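Local coordinates for protein yciO (Escherichia coli, PDB 1K7J) that is of unknown function but belongs to the SUA5 (YrdC-like) family and may bind double-stranded RNA, at residues M50-R55 / Q167-I172. Numbering follows the deposited sequence.
Sequences MERICR and QVDLII
Arg52 reaches from helix 47-57 to Asp169 and the carbonyl of Gln167, pinning the helix to the loop that leads into strand 170-173 of the mixed sheet in this YrdC-like fold. That strand runs between strands 3-6 and 30-34; Arg52 thus joins the helix to a loop more than 110 residues further along the chain. The Arg52 side chain leaves the helix on the side facing the loop; it runs extended as far as CD and then bends (chi3 62°), which brings the guanidinium edge round to its acceptors. Asp169 comes across the arginine at about a right angle, its carboxylate plane turned 70° from the guanidinium, so the two flat groups do not form the coplanar, two-pronged salt bridge. The charge pairing is instead led by one oxygen: NH1 of Arg52 meets OD2 of Asp169 at 2.9 Å on the syn side, somewhat tilted from both planes. NH2 of Arg52 adds only weak, long bonds to the two carboxylate oxygens. The same OD2 also accepts the backbone N-H of Val29, so it is gripped from the loop before strand 30-34 as well as from the helix. The stronger bond of NH2 goes to the backbone O of Gln167, 2.9 Å away and in the guanidinium plane, although the nitrogen stands above the carbonyl plane rather than on a lone pair. Val168 CA lies obliquely to the guanidinium; the interface is otherwise polar and small, burying 128 Å² over both sides. A water completes the grip at the guanidinium edge, accepting from Arg52 NE at 2.9 Å and donating to Gln167 O at 2.7 Å, so that this carbonyl oxygen receives both NH2 and the water.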
# COMPACT_ATOMS: atom_id res chain seq x y z
N MSE A 50 -6.96 11.19 1.61
CA MSE A 50 -7.64 9.89 1.68
C MSE A 50 -8.78 9.88 0.67
O MSE A 50 -8.90 8.95 -0.14
CB MSE A 50 -8.22 9.67 3.08
CG MSE A 50 -9.20 8.49 3.16
SE MSE A 50 -10.39 8.56 4.68
CE MSE A 50 -11.67 9.82 3.97
N GLU A 51 -9.61 10.92 0.71
CA GLU A 51 -10.75 11.03 -0.18
C GLU A 51 -10.32 10.99 -1.65
O GLU A 51 -10.96 10.33 -2.47
CB GLU A 51 -11.50 12.33 0.11
CG GLU A 51 -12.82 12.46 -0.63
CD GLU A 51 -13.71 11.24 -0.47
OE1 GLU A 51 -13.80 10.71 0.67
OE2 GLU A 51 -14.31 10.80 -1.47
N ARG A 52 -9.24 11.69 -1.97
CA ARG A 52 -8.74 11.71 -3.34
C ARG A 52 -8.34 10.31 -3.80
O ARG A 52 -8.61 9.92 -4.94
CB ARG A 52 -7.53 12.65 -3.44
CG ARG A 52 -7.89 14.12 -3.32
CD ARG A 52 -6.65 14.98 -3.30
NE ARG A 52 -5.88 14.87 -4.53
CZ ARG A 52 -4.63 15.30 -4.67
NH1 ARG A 52 -4.00 15.87 -3.64
NH2 ARG A 52 -4.00 15.16 -5.83
N ILE A 53 -7.70 9.55 -2.91
CA ILE A 53 -7.29 8.20 -3.25
C ILE A 53 -8.52 7.30 -3.44
O ILE A 53 -8.56 6.50 -4.37
CB ILE A 53 -6.38 7.61 -2.14
CG1 ILE A 53 -5.00 8.28 -2.21
CG2 ILE A 53 -6.26 6.10 -2.30
CD1 ILE A 53 -4.03 7.81 -1.14
N CYS A 54 -9.51 7.44 -2.56
CA CYS A 54 -10.74 6.65 -2.65
C CYS A 54 -11.35 6.77 -4.04
O CYS A 54 -11.77 5.77 -4.63
CB CYS A 54 -11.76 7.13 -1.62
SG CYS A 54 -11.31 6.86 0.09
N ARG A 55 -11.42 7.99 -4.54
CA ARG A 55 -12.01 8.25 -5.85
C ARG A 55 -11.18 7.69 -6.99
O ARG A 55 -11.73 7.15 -7.95
CB ARG A 55 -12.20 9.75 -6.05
CG ARG A 55 -13.19 10.35 -5.08
CD ARG A 55 -13.38 11.82 -5.36
NE ARG A 55 -14.34 12.43 -4.44
CZ ARG A 55 -14.80 13.67 -4.57
NH1 ARG A 55 -14.39 14.43 -5.59
NH2 ARG A 55 -15.67 14.15 -3.69
N GLN A 167 -4.44 14.29 -11.63
CA GLN A 167 -5.12 13.93 -10.39
C GLN A 167 -4.24 13.62 -9.18
O GLN A 167 -4.74 13.50 -8.06
CB GLN A 167 -6.06 12.74 -10.64
CG GLN A 167 -7.05 12.99 -11.77
CD GLN A 167 -7.81 14.29 -11.62
OE1 GLN A 167 -8.45 14.54 -10.59
NE2 GLN A 167 -7.74 15.14 -12.64
N VAL A 168 -2.94 13.48 -9.40
CA VAL A 168 -2.02 13.21 -8.29
C VAL A 168 -0.92 14.27 -8.26
O VAL A 168 -0.72 15.00 -9.23
CB VAL A 168 -1.40 11.80 -8.40
CG1 VAL A 168 -2.50 10.75 -8.36
CG2 VAL A 168 -0.59 11.68 -9.68
N ASP A 169 -0.21 14.34 -7.14
CA ASP A 169 0.83 15.34 -6.97
C ASP A 169 2.23 14.88 -7.35
O ASP A 169 3.10 15.70 -7.68
CB ASP A 169 0.79 15.84 -5.53
CG ASP A 169 -0.60 16.31 -5.13
OD1 ASP A 169 -1.15 17.18 -5.85
OD2 ASP A 169 -1.14 15.83 -4.12
N LEU A 170 2.46 13.58 -7.30
CA LEU A 170 3.75 13.02 -7.65
C LEU A 170 3.61 11.60 -8.15
O LEU A 170 2.79 10.84 -7.63
CB LEU A 170 4.69 13.02 -6.44
CG LEU A 170 6.01 12.25 -6.64
CD1 LEU A 170 6.87 12.97 -7.67
CD2 LEU A 170 6.75 12.13 -5.31
N ILE A 171 4.38 11.27 -9.17
CA ILE A 171 4.41 9.92 -9.70
C ILE A 171 5.87 9.54 -9.71
O ILE A 171 6.70 10.24 -10.30
CB ILE A 171 3.86 9.85 -11.14
CG1 ILE A 171 2.36 10.16 -11.14
CG2 ILE A 171 4.12 8.45 -11.71
CD1 ILE A 171 1.75 10.26 -12.53
N ILE A 172 6.20 8.46 -9.02
CA ILE A 172 7.58 7.99 -8.97
C ILE A 172 7.74 6.87 -9.98
O ILE A 172 7.11 5.82 -9.85
CB ILE A 172 7.96 7.46 -7.57
CG1 ILE A 172 7.96 8.60 -6.55
CG2 ILE A 172 9.34 6.80 -7.62
CD1 ILE A 172 8.17 8.14 -5.12
O HOH W 1 -7.15 13.86 -6.88